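Side-chain contacts in putative aspartyl-tRNA synthetase (Leishmania major, PDB 6OD8), which probably attaches L-aspartate to tRNA(Asp) at the expense of ATP, releasing AMP and diphosphate: residues 200-205 / 553-558; 356-361 / 536-541; 529-534 / 545-550. All blocks are in the same frame, centred on the assembly; numbering follows the deposited sequence.

Overall arrangement
All three contacts gather round helix 530-538 and the chain that follows it to the C-terminus: interaction 3 at the first turns of the helix, interaction 2 at its C-terminal end, interaction 1 at the tail. Along the sequence, interaction 1 (200-205 / 553-558) encloses the other two, pairing helix 201-206 with the last residues of the chain. The segments of interactions 2 and 3 alternate. Their centres lie about 13 Å apart; that of interaction 1 is about 14 Å from interaction 3 and about 22 Å from interaction 2. Leu545 packs against Leu540 and Leu201, connecting the three. Interactions 1 and 3 also touch the second subunit, so the tail belongs both to the domain and to the dimer interface.

Interaction 1 of 3, residues 200-205 / 553-558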
ATOM      1  N   ASN A 200      30.865   7.485  -2.243  1.00 28.25           N
ATOM      2  CA  ASN A 200      30.284   7.816  -0.953  1.00 26.62           C
ATOM      3  C   ASN A 200      28.780   8.021  -1.091  1.00 30.08           C
ATOM      4  O   ASN A 200      28.231   8.182  -2.190  1.00 24.83           O
ATOM      5  CB  ASN A 200      30.975   9.034  -0.328  1.00 36.12           C
ATOM      6  CG  ASN A 200      30.680  10.324  -1.043  1.00 37.57           C
ATOM      7  OD1 ASN A 200      29.529  10.676  -1.284  1.00 44.67           O
ATOM      8  ND2 ASN A 200      31.732  11.065  -1.358  1.00 51.78           N
ATOM      9  N   LEU A 201      28.111   8.002   0.054  1.00 26.19           N
ATOM     10  CA  LEU A 201      26.663   7.869   0.055  1.00 26.71           C
ATOM     11  C   LEU A 201      25.982   9.077  -0.578  1.00 23.35           C
ATOM     12  O   LEU A 201      25.008   8.921  -1.324  1.00 24.67           O
ATOM     13  CB  LEU A 201      26.172   7.642   1.490  1.00 19.08           C
ATOM     14  CG  LEU A 201      24.664   7.440   1.621  1.00 21.15           C
ATOM     15  CD1 LEU A 201      24.178   6.271   0.784  1.00 23.28           C
ATOM     16  CD2 LEU A 201      24.323   7.195   3.070  1.00 24.76           C
ATOM     17  N   ASP A 202      26.476  10.293  -0.317  1.00 22.78           N
ATOM     18  CA  ASP A 202      25.810  11.456  -0.906  1.00 27.16           C
ATOM     19  C   ASP A 202      25.910  11.451  -2.431  1.00 24.52           C
ATOM     20  O   ASP A 202      24.936  11.778  -3.119  1.00 24.65           O
ATOM     21  CB  ASP A 202      26.373  12.753  -0.319  1.00 32.80           C
ATOM     22  CG  ASP A 202      25.806  13.051   1.078  1.00 49.92           C
ATOM     23  OD1 ASP A 202      24.618  12.714   1.339  1.00 42.84           O
ATOM     24  OD2 ASP A 202      26.552  13.611   1.919  1.00 54.65           O
ATOM     25  N   THR A 203      27.068  11.080  -2.981  1.00 23.62           N
ATOM     26  CA  THR A 203      27.192  10.991  -4.434  1.00 26.36           C
ATOM     27  C   THR A 203      26.257   9.925  -4.993  1.00 24.31           C
ATOM     28  O   THR A 203      25.623  10.117  -6.039  1.00 24.61           O
ATOM     29  CB  THR A 203      28.644  10.694  -4.801  1.00 30.09           C
ATOM     30  OG1 THR A 203      29.477  11.695  -4.211  1.00 31.38           O
ATOM     31  CG2 THR A 203      28.834  10.703  -6.316  1.00 32.41           C
ATOM     32  N   ARG A 204      26.143   8.809  -4.279  1.00 22.50           N
ATOM     33  CA  ARG A 204      25.200   7.749  -4.622  1.00 23.88           C
ATOM     34  C   ARG A 204      23.772   8.274  -4.716  1.00 27.49           C
ATOM     35  O   ARG A 204      23.054   8.001  -5.683  1.00 25.65           O
ATOM     36  CB  ARG A 204      25.287   6.676  -3.548  1.00 27.21           C
ATOM     37  CG  ARG A 204      25.346   5.277  -4.003  1.00 39.52           C
ATOM     38  CD  ARG A 204      25.422   4.371  -2.783  1.00 36.39           C
ATOM     39  NE  ARG A 204      26.768   3.856  -2.567  1.00 32.15           N
ATOM     40  CZ  ARG A 204      27.246   2.801  -3.219  1.00 33.68           C
ATOM     41  NH1 ARG A 204      26.477   2.183  -4.112  1.00 30.68           N
ATOM     42  NH2 ARG A 204      28.471   2.361  -2.985  1.00 31.95           N
ATOM     43  N   LEU A 205      23.331   9.010  -3.695  1.00 22.05           N
ATOM     44  CA  LEU A 205      21.933   9.426  -3.659  1.00 18.11           C
ATOM     45  C   LEU A 205      21.675  10.569  -4.624  1.00 24.12           C
ATOM     46  O   LEU A 205      20.550  10.715  -5.113  1.00 25.30           O
ATOM     47  CB  LEU A 205      21.529   9.822  -2.232  1.00 20.72           C
ATOM     48  CG  LEU A 205      21.740   8.727  -1.185  1.00 19.51           C
ATOM     49  CD1 LEU A 205      21.491   9.227   0.277  1.00 19.16           C
ATOM     50  CD2 LEU A 205      20.903   7.490  -1.494  1.00 20.38           C
ATOM     51  N   PRO A 553      17.036  15.818   7.243  1.00 21.82           N
ATOM     52  CA  PRO A 553      16.985  17.284   7.369  1.00 20.52           C
ATOM     53  C   PRO A 553      17.779  18.027   6.303  1.00 30.12           C
ATOM     54  O   PRO A 553      17.436  19.174   5.969  1.00 30.87           O
ATOM     55  CB  PRO A 553      17.559  17.532   8.779  1.00 20.33           C
ATOM     56  CG  PRO A 553      17.251  16.297   9.519  1.00 20.10           C
ATOM     57  CD  PRO A 553      17.452  15.190   8.511  1.00 20.24           C
ATOM     58  N   GLN A 554      18.835  17.425   5.756  1.00 21.87           N
ATOM     59  CA  GLN A 554      19.663  18.113   4.777  1.00 19.95           C
ATOM     60  C   GLN A 554      19.368  17.683   3.338  1.00 23.89           C
ATOM     61  O   GLN A 554      19.984  18.211   2.411  1.00 28.36           O
ATOM     62  CB  GLN A 554      21.148  17.889   5.098  1.00 29.51           C
ATOM     63  N   ARG A 555      18.449  16.751   3.124  1.00 22.08           N
ATOM     64  CA  ARG A 555      18.250  16.187   1.794  1.00 21.07           C
ATOM     65  C   ARG A 555      16.772  16.193   1.436  1.00 23.85           C
ATOM     66  O   ARG A 555      15.975  15.489   2.067  1.00 21.62           O
ATOM     67  CB  ARG A 555      18.818  14.759   1.720  1.00 18.87           C
ATOM     68  CG  ARG A 555      18.527  14.073   0.372  1.00 18.31           C
ATOM     69  CD  ARG A 555      19.220  12.723   0.246  1.00 21.86           C
ATOM     70  NE  ARG A 555      20.691  12.817   0.179  1.00 24.95           N
ATOM     71  CZ  ARG A 555      21.379  13.169  -0.910  1.00 22.03           C
ATOM     72  NH1 ARG A 555      20.739  13.482  -2.036  1.00 21.25           N
ATOM     73  NH2 ARG A 555      22.705  13.212  -0.875  1.00 21.15           N
ATOM     74  N   THR A 556      16.416  16.966   0.399  1.00 16.53           N
ATOM     75  CA  THR A 556      15.103  16.900  -0.236  1.00 17.74           C
ATOM     76  C   THR A 556      15.205  16.646  -1.741  1.00 19.40           C
ATOM     77  O   THR A 556      14.215  16.855  -2.456  1.00 19.90           O
ATOM     78  CB  THR A 556      14.323  18.196  -0.018  1.00 22.14           C
ATOM     79  OG1 THR A 556      15.129  19.300  -0.444  1.00 27.29           O
ATOM     80  CG2 THR A 556      13.984  18.374   1.453  1.00 27.42           C
ATOM     81  N   THR A 557      16.377  16.260  -2.239  1.00 21.22           N
ATOM     82  CA  THR A 557      16.599  15.959  -3.652  1.00 24.29           C
ATOM     83  C   THR A 557      17.401  14.669  -3.769  1.00 29.57           C
ATOM     84  O   THR A 557      18.133  14.309  -2.837  1.00 26.26           O
ATOM     85  CB  THR A 557      17.362  17.081  -4.374  1.00 30.84           C
ATOM     86  OG1 THR A 557      18.607  17.317  -3.698  1.00 27.64           O
ATOM     87  CG2 THR A 557      16.543  18.359  -4.396  1.00 23.56           C
ATOM     88  N   PRO A 558      17.257  13.927  -4.886  1.00 23.85           N
ATOM     89  CA  PRO A 558      16.233  14.086  -5.935  1.00 23.67           C
ATOM     90  C   PRO A 558      14.825  13.925  -5.349  1.00 25.26           C
ATOM     91  O   PRO A 558      13.820  14.310  -5.939  1.00 29.76           O
ATOM     92  CB  PRO A 558      16.542  12.946  -6.920  1.00 24.63           C
ATOM     93  CG  PRO A 558      17.997  12.623  -6.699  1.00 28.05           C
ATOM     94  CD  PRO A 558      18.269  12.907  -5.237  1.00 25.00           C
ATOM     95  OXT PRO A 558      14.682  13.420  -4.231  1.00 27.84           O
TER
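Leu205 places its CB over the centre of one face of the Arg555 guanidinium, 3.6 Å from CZ, and its CD1 reaches NE at 3.7 Å, the two side chains crossing at a slant. The group's edge is used differently. NH2 donates to Asp202 OD1 at 3.0 Å in a nearly straight salt bridge (N-H...O 163°). The carboxylate is met from above its own plane and is turned 39° from the guanidinium, while OD1 lies almost exactly in the arginine plane. Arg555 runs out extended until it bends at chi3 (-67°); with the further turn about NE-CD, NH1 faces back to its own chain, where Thr557 O accepts at 2.8 Å and Asn206 OD1 is a further partner. The contact thus joins the C-terminal tail of this class II synthetase to helix 201-206. That helix is N-capped by Asn200, whose OD1 takes the Thr203 N-H at 3.0 Å and the Thr203 hydroxyl as well. A cis peptide bond precedes Pro558, and CD of its ring rests 3.2 Å from Leu205 O. The terminal carboxylate of Pro558 forms a salt bridge with Arg551 and a hydrogen bond with Tyr278 of the second subunit.

Interaction 2 of 3, residues 356-361 / 536-541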
ATOM      1  N   TYR A 356      27.423  -6.334   0.657  1.00 20.43           N
ATOM      2  CA  TYR A 356      27.165  -5.931   2.039  1.00 24.09           C
ATOM      3  C   TYR A 356      26.979  -7.205   2.848  1.00 23.81           C
ATOM      4  O   TYR A 356      25.843  -7.589   3.162  1.00 22.75           O
ATOM      5  CB  TYR A 356      25.922  -5.039   2.125  1.00 22.62           C
ATOM      6  CG  TYR A 356      26.043  -3.719   1.395  1.00 28.06           C
ATOM      7  CD1 TYR A 356      27.013  -2.790   1.753  1.00 30.20           C
ATOM      8  CD2 TYR A 356      25.166  -3.391   0.361  1.00 28.09           C
ATOM      9  CE1 TYR A 356      27.122  -1.573   1.097  1.00 27.40           C
ATOM     10  CE2 TYR A 356      25.264  -2.179  -0.303  1.00 26.53           C
ATOM     11  CZ  TYR A 356      26.244  -1.276   0.065  1.00 28.87           C
ATOM     12  OH  TYR A 356      26.328  -0.064  -0.587  1.00 25.63           O
ATOM     13  N   PRO A 357      28.069  -7.902   3.168  1.00 25.87           N
ATOM     14  CA  PRO A 357      27.949  -9.226   3.785  1.00 25.03           C
ATOM     15  C   PRO A 357      27.184  -9.170   5.093  1.00 26.46           C
ATOM     16  O   PRO A 357      27.357  -8.253   5.903  1.00 26.68           O
ATOM     17  CB  PRO A 357      29.404  -9.648   4.010  1.00 28.41           C
ATOM     18  CG  PRO A 357      30.182  -8.871   3.010  1.00 29.59           C
ATOM     19  CD  PRO A 357      29.468  -7.558   2.867  1.00 23.92           C
ATOM     20  N   PHE A 358      26.314 -10.155   5.281  1.00 25.53           N
ATOM     21  CA  PHE A 358      25.548 -10.250   6.515  1.00 24.00           C
ATOM     22  C   PHE A 358      25.316 -11.713   6.844  1.00 28.98           C
ATOM     23  O   PHE A 358      25.290 -12.567   5.952  1.00 27.46           O
ATOM     24  CB  PHE A 358      24.204  -9.527   6.412  1.00 20.84           C
ATOM     25  CG  PHE A 358      23.286 -10.065   5.331  1.00 23.74           C
ATOM     26  CD1 PHE A 358      23.395  -9.611   4.020  1.00 22.47           C
ATOM     27  CD2 PHE A 358      22.285 -10.981   5.639  1.00 18.99           C
ATOM     28  CE1 PHE A 358      22.525 -10.067   3.014  1.00 21.14           C
ATOM     29  CE2 PHE A 358      21.418 -11.445   4.657  1.00 25.40           C
ATOM     30  CZ  PHE A 358      21.548 -10.990   3.329  1.00 24.73           C
ATOM     31  N   GLU A 359      25.144 -11.991   8.143  1.00 26.87           N
ATOM     32  CA  GLU A 359      24.682 -13.311   8.561  1.00 28.82           C
ATOM     33  C   GLU A 359      23.158 -13.335   8.528  1.00 25.35           C
ATOM     34  O   GLU A 359      22.522 -12.407   9.061  1.00 25.46           O
ATOM     35  CB  GLU A 359      25.191 -13.663   9.967  1.00 27.15           C
ATOM     36  N   PRO A 360      22.548 -14.344   7.894  1.00 23.93           N
ATOM     37  CA  PRO A 360      21.078 -14.408   7.831  1.00 26.57           C
ATOM     38  C   PRO A 360      20.452 -14.320   9.215  1.00 26.64           C
ATOM     39  O   PRO A 360      20.958 -14.890  10.188  1.00 23.14           O
ATOM     40  CB  PRO A 360      20.807 -15.774   7.189  1.00 23.39           C
ATOM     41  CG  PRO A 360      22.028 -16.062   6.392  1.00 30.36           C
ATOM     42  CD  PRO A 360      23.182 -15.425   7.117  1.00 25.57           C
ATOM     43  N   LEU A 361      19.337 -13.602   9.286  1.00 28.61           N
ATOM     44  CA  LEU A 361      18.645 -13.401  10.549  1.00 24.79           C
ATOM     45  C   LEU A 361      18.149 -14.727  11.106  1.00 25.63           C
ATOM     46  O   LEU A 361      17.605 -15.563  10.374  1.00 23.78           O
ATOM     47  CB  LEU A 361      17.459 -12.463  10.351  1.00 19.18           C
ATOM     48  CG  LEU A 361      16.811 -11.904  11.617  1.00 23.41           C
ATOM     49  CD1 LEU A 361      17.726 -10.802  12.126  1.00 22.07           C
ATOM     50  CD2 LEU A 361      15.390 -11.362  11.314  1.00 19.69           C
ATOM     51  N   LEU A 536      17.466  -3.544   9.076  1.00 16.77           N
ATOM     52  CA  LEU A 536      17.901  -4.433  10.161  1.00 18.97           C
ATOM     53  C   LEU A 536      17.917  -5.893   9.711  1.00 20.51           C
ATOM     54  O   LEU A 536      18.824  -6.649  10.078  1.00 23.41           O
ATOM     55  CB  LEU A 536      17.002  -4.249  11.390  1.00 15.67           C
ATOM     56  CG  LEU A 536      17.194  -2.878  12.065  1.00 15.97           C
ATOM     57  CD1 LEU A 536      16.032  -2.545  12.988  1.00 20.19           C
ATOM     58  CD2 LEU A 536      18.531  -2.844  12.818  1.00 19.16           C
ATOM     59  N   TYR A 537      16.932  -6.304   8.913  1.00 21.90           N
ATOM     60  CA  TYR A 537      16.925  -7.662   8.364  1.00 19.76           C
ATOM     61  C   TYR A 537      18.213  -7.973   7.605  1.00 21.76           C
ATOM     62  O   TYR A 537      18.791  -9.058   7.744  1.00 22.53           O
ATOM     63  CB  TYR A 537      15.721  -7.828   7.430  1.00 21.02           C
ATOM     64  CG  TYR A 537      15.650  -9.185   6.786  1.00 21.26           C
ATOM     65  CD1 TYR A 537      15.139 -10.284   7.486  1.00 17.31           C
ATOM     66  CD2 TYR A 537      16.067  -9.377   5.463  1.00 15.25           C
ATOM     67  CE1 TYR A 537      15.055 -11.547   6.887  1.00 17.89           C
ATOM     68  CE2 TYR A 537      15.995 -10.625   4.868  1.00 18.26           C
ATOM     69  CZ  TYR A 537      15.491 -11.704   5.573  1.00 18.31           C
ATOM     70  OH  TYR A 537      15.438 -12.941   4.962  1.00 18.90           O
ATOM     71  N   LEU A 538      18.648  -7.049   6.759  1.00 14.62           N
ATOM     72  CA  LEU A 538      19.835  -7.239   5.939  1.00 16.03           C
ATOM     73  C   LEU A 538      21.109  -6.772   6.625  1.00 21.87           C
ATOM     74  O   LEU A 538      22.198  -6.931   6.056  1.00 19.16           O
ATOM     75  CB  LEU A 538      19.668  -6.481   4.617  1.00 18.08           C
ATOM     76  CG  LEU A 538      18.559  -6.983   3.685  1.00 18.77           C
ATOM     77  CD1 LEU A 538      18.399  -6.036   2.455  1.00 15.58           C
ATOM     78  CD2 LEU A 538      18.841  -8.407   3.202  1.00 16.07           C
ATOM     79  N   GLY A 539      20.995  -6.157   7.799  1.00 24.72           N
ATOM     80  CA  GLY A 539      22.158  -5.641   8.498  1.00 24.50           C
ATOM     81  C   GLY A 539      22.871  -4.500   7.806  1.00 27.27           C
ATOM     82  O   GLY A 539      24.095  -4.390   7.928  1.00 23.68           O
ATOM     83  N   LEU A 540      22.145  -3.644   7.083  1.00 21.31           N
ATOM     84  CA  LEU A 540      22.762  -2.555   6.334  1.00 24.67           C
ATOM     85  C   LEU A 540      23.271  -1.461   7.271  1.00 24.02           C
ATOM     86  O   LEU A 540      22.732  -1.247   8.354  1.00 22.67           O
ATOM     87  CB  LEU A 540      21.750  -1.955   5.341  1.00 21.22           C
ATOM     88  CG  LEU A 540      21.167  -2.935   4.326  1.00 23.31           C
ATOM     89  CD1 LEU A 540      20.144  -2.244   3.393  1.00 20.99           C
ATOM     90  CD2 LEU A 540      22.329  -3.553   3.544  1.00 20.37           C
ATOM     91  N   SER A 541      24.291  -0.729   6.819  1.00 24.16           N
ATOM     92  CA  SER A 541      24.933   0.269   7.673  1.00 27.41           C
ATOM     93  C   SER A 541      24.164   1.582   7.762  1.00 25.10           C
ATOM     94  O   SER A 541      24.434   2.382   8.667  1.00 24.85           O
ATOM     95  CB  SER A 541      26.339   0.580   7.156  1.00 26.05           C
ATOM     96  OG  SER A 541      26.233   1.187   5.877  1.00 30.56           O
TER
HETATM   97  O   HOH W   1      24.727  -6.149   5.187  1.00 25.82           O
HETATM   98  O   HOH W   2      25.914  -6.658   7.984  1.00 27.38           O
HETATM   99  O   HOH W   3      18.893 -11.765   7.115  1.00 19.07           O
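Phe358 meets Leu538 first at its backbone oxygen and then at its side chain. Its CB lies 3.3 Å from Leu538 O, CG follows at 3.4 Å and CD1 at 3.6 Å from the same oxygen, and further out CE1 and CZ touch Leu538 CD2 at 4.0 and 3.7 Å. A chi1 of 60° sets CG between the backbone N and the carbonyl carbon, and with the ring turned about CB-CG Leu538 CA lies over one of its faces, while Tyr356 O lies in the ring plane at its edge. Val352 and Cys353 of helix 346-353 also pack on the Phe358 side chain. To one end of the loop, Tyr356 CB meets Leu540 CD2; to the other, Leu361 CD2 approaches the Tyr537 ring at CD1, 4.0 Å away. Waters fill in between the two backbones. Water 3 accepts from Leu361 N and donates to Tyr537 O, and it sits over the centre of one face of the Tyr537 ring. Water 1 lies 2.7 Å from Tyr356 O and 2.8 Å from Leu538 O. This loop packs where helix 530-538, the helix of class II motif 3, comes to its end in a Schellman motif with Gly539, of positive phi, as the C-prime residue.

Interaction 3 of 3, residues 529-534 / 545-550; sequences GLERVV and LASLFP
Water 4 joins Glu531 to Ser547: it donates to Glu531 OE2 at 2.6 Å and is hydrogen-bonded to Ser547 OG at 2.7 Å. The other carboxylate oxygen, OE1, accepts from the backbone N of Val312 in strand 310-319, so both oxygens of the carboxylate have a partner, which should restrict its rotation. A bend at chi2 (89°) folds the Glu531 chain, and its methylene groups lie against the loop: CG comes to 3.2 Å from Ala546 O and 3.9 Å from Ser547 CB. Ala546 O in turn takes a hydrogen bond from Gln224 of helix 215-237. One turn further along the helix, Val534 presents CG1, anti to its own backbone N, and meets the Ala546 methyl at 4.0 Å; that methyl also rests 3.7 Å from Glu531 O, packed close to the helix backbone. Strand 523-529 leading through Gly529 into helix 530-538, with the Glu-Arg pair in its first turn, is the hallmark of class II motif 3. From Ser547 onward the loop is bound by Arg208, which donates to Ser547 O and Leu548 O, and Phe549 meets Tyr278 of the second subunit. Chemically, the side chain of Glu531 plays two parts: its aliphatic portion packs on the loop, while its buried carboxylate is satisfied by a peptide N-H and a water, so motif 3 meets the loop both by direct aliphatic packing and through one bridging water.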
ATOM      1  N   GLY A 529       8.446   0.437  10.874  1.00 12.67           N
ATOM      2  CA  GLY A 529       9.092   1.178   9.793  1.00 17.33           C
ATOM      3  C   GLY A 529       9.589   0.286   8.665  1.00 15.65           C
ATOM      4  O   GLY A 529      10.364  -0.652   8.899  1.00 14.88           O
ATOM      5  N   LEU A 530       9.158   0.555   7.428  1.00 14.57           N
ATOM      6  CA  LEU A 530       9.477  -0.357   6.328  1.00 15.78           C
ATOM      7  C   LEU A 530      10.971  -0.347   6.006  1.00 17.33           C
ATOM      8  O   LEU A 530      11.605  -1.405   5.922  1.00 13.74           O
ATOM      9  CB  LEU A 530       8.660   0.027   5.086  1.00 11.34           C
ATOM     10  CG  LEU A 530       9.124  -0.640   3.777  1.00 13.74           C
ATOM     11  CD1 LEU A 530       8.863  -2.116   3.842  1.00 12.50           C
ATOM     12  CD2 LEU A 530       8.398   0.002   2.569  1.00 11.47           C
ATOM     13  N   GLU A 531      11.535   0.844   5.781  1.00 12.77           N
ATOM     14  CA  GLU A 531      12.961   0.959   5.499  1.00 13.92           C
ATOM     15  C   GLU A 531      13.792   0.387   6.646  1.00 18.03           C
ATOM     16  O   GLU A 531      14.806  -0.275   6.408  1.00 14.23           O
ATOM     17  CB  GLU A 531      13.321   2.423   5.252  1.00 15.92           C
ATOM     18  CG  GLU A 531      12.521   3.053   4.101  1.00 19.90           C
ATOM     19  CD  GLU A 531      11.199   3.692   4.544  1.00 20.29           C
ATOM     20  OE1 GLU A 531      10.676   3.366   5.639  1.00 20.68           O
ATOM     21  OE2 GLU A 531      10.714   4.551   3.789  1.00 19.29           O
ATOM     22  N   ARG A 532      13.384   0.635   7.895  1.00 15.32           N
ATOM     23  CA  ARG A 532      14.167   0.115   9.027  1.00 17.49           C
ATOM     24  C   ARG A 532      14.096  -1.406   9.112  1.00 20.81           C
ATOM     25  O   ARG A 532      15.087  -2.062   9.438  1.00 16.51           O
ATOM     26  CB  ARG A 532      13.696   0.735  10.350  1.00 19.83           C
ATOM     27  CG  ARG A 532      14.236   2.128  10.602  1.00 32.34           C
ATOM     28  CD  ARG A 532      15.699   2.079  11.021  1.00 39.04           C
ATOM     29  NE  ARG A 532      15.850   1.826  12.456  1.00 40.81           N
ATOM     30  CZ  ARG A 532      16.983   1.430  13.035  1.00 40.42           C
ATOM     31  NH1 ARG A 532      18.075   1.214  12.306  1.00 35.33           N
ATOM     32  NH2 ARG A 532      17.016   1.235  14.345  1.00 45.73           N
ATOM     33  N   VAL A 533      12.944  -2.001   8.818  1.00 18.07           N
ATOM     34  CA  VAL A 533      12.911  -3.453   8.873  1.00 19.10           C
ATOM     35  C   VAL A 533      13.799  -4.053   7.782  1.00 17.33           C
ATOM     36  O   VAL A 533      14.525  -5.015   8.041  1.00 17.11           O
ATOM     37  CB  VAL A 533      11.453  -3.973   8.857  1.00 23.68           C
ATOM     38  CG1 VAL A 533      10.874  -4.065   7.466  1.00 20.75           C
ATOM     39  CG2 VAL A 533      11.382  -5.326   9.568  1.00 32.12           C
ATOM     40  N   VAL A 534      13.822  -3.463   6.577  1.00 15.78           N
ATOM     41  CA  VAL A 534      14.718  -3.967   5.528  1.00 15.71           C
ATOM     42  C   VAL A 534      16.165  -3.785   5.955  1.00 14.42           C
ATOM     43  O   VAL A 534      16.996  -4.687   5.800  1.00 16.53           O
ATOM     44  CB  VAL A 534      14.439  -3.276   4.169  1.00 15.38           C
ATOM     45  CG1 VAL A 534      15.519  -3.663   3.128  1.00 15.31           C
ATOM     46  CG2 VAL A 534      13.071  -3.632   3.658  1.00 12.70           C
ATOM     47  N   LEU A 545      20.217   3.349   2.505  1.00 20.34           N
ATOM     48  CA  LEU A 545      20.372   2.281   1.521  1.00 20.84           C
ATOM     49  C   LEU A 545      19.064   1.560   1.237  1.00 22.58           C
ATOM     50  O   LEU A 545      18.995   0.822   0.253  1.00 19.13           O
ATOM     51  CB  LEU A 545      21.419   1.264   1.985  1.00 15.79           C
ATOM     52  CG  LEU A 545      22.837   1.844   2.192  1.00 17.49           C
ATOM     53  CD1 LEU A 545      23.813   0.794   2.731  1.00 19.09           C
ATOM     54  CD2 LEU A 545      23.389   2.437   0.890  1.00 23.64           C
ATOM     55  N   ALA A 546      18.037   1.744   2.078  1.00 16.27           N
ATOM     56  CA  ALA A 546      16.760   1.049   1.931  1.00 16.01           C
ATOM     57  C   ALA A 546      15.601   2.007   1.701  1.00 13.81           C
ATOM     58  O   ALA A 546      14.431   1.635   1.892  1.00 16.78           O
ATOM     59  CB  ALA A 546      16.480   0.169   3.150  1.00 17.85           C
ATOM     60  N   SER A 547      15.895   3.241   1.309  1.00 14.00           N
ATOM     61  CA  SER A 547      14.870   4.231   1.004  1.00 16.77           C
ATOM     62  C   SER A 547      15.191   4.760  -0.385  1.00 14.16           C
ATOM     63  O   SER A 547      16.313   5.195  -0.629  1.00 14.86           O
ATOM     64  CB  SER A 547      14.853   5.362   2.040  1.00 15.26           C
ATOM     65  OG  SER A 547      13.855   6.340   1.738  1.00 17.64           O
ATOM     66  N   LEU A 548      14.218   4.678  -1.294  1.00 14.12           N
ATOM     67  CA  LEU A 548      14.498   4.881  -2.713  1.00 16.01           C
ATOM     68  C   LEU A 548      15.080   6.267  -2.980  1.00 19.97           C
ATOM     69  O   LEU A 548      16.117   6.400  -3.635  1.00 19.41           O
ATOM     70  CB  LEU A 548      13.205   4.653  -3.504  1.00 15.22           C
ATOM     71  CG  LEU A 548      13.140   4.134  -4.922  1.00 25.62           C
ATOM     72  CD1 LEU A 548      14.082   2.965  -5.143  1.00 23.09           C
ATOM     73  CD2 LEU A 548      11.659   3.760  -5.249  1.00 20.39           C
ATOM     74  N   PHE A 549      14.415   7.319  -2.502  1.00 16.09           N
ATOM     75  CA  PHE A 549      14.893   8.694  -2.661  1.00 15.48           C
ATOM     76  C   PHE A 549      14.832   9.313  -1.274  1.00 19.61           C
ATOM     77  O   PHE A 549      13.806   9.897  -0.896  1.00 18.27           O
ATOM     78  CB  PHE A 549      14.035   9.475  -3.659  1.00 18.60           C
ATOM     79  CG  PHE A 549      14.044   8.884  -5.041  1.00 18.61           C
ATOM     80  CD1 PHE A 549      15.119   9.130  -5.900  1.00 19.33           C
ATOM     81  CD2 PHE A 549      13.001   8.057  -5.465  1.00 18.12           C
ATOM     82  CE1 PHE A 549      15.143   8.571  -7.195  1.00 17.83           C
ATOM     83  CE2 PHE A 549      13.007   7.492  -6.756  1.00 20.33           C
ATOM     84  CZ  PHE A 549      14.074   7.746  -7.615  1.00 16.61           C
ATOM     85  N   PRO A 550      15.893   9.172  -0.472  1.00 16.99           N
ATOM     86  CA  PRO A 550      15.762   9.431   0.970  1.00 19.47           C
ATOM     87  C   PRO A 550      15.495  10.901   1.288  1.00 20.04           C
ATOM     88  O   PRO A 550      15.846  11.822   0.549  1.00 16.53           O
ATOM     89  CB  PRO A 550      17.119   8.978   1.541  1.00 14.89           C
ATOM     90  CG  PRO A 550      17.652   7.974   0.552  1.00 18.41           C
ATOM     91  CD  PRO A 550      17.186   8.538  -0.802  1.00 16.70           C
TER
HETATM   92  O   HOH W   4      11.320   5.544   1.486  1.00 19.34           O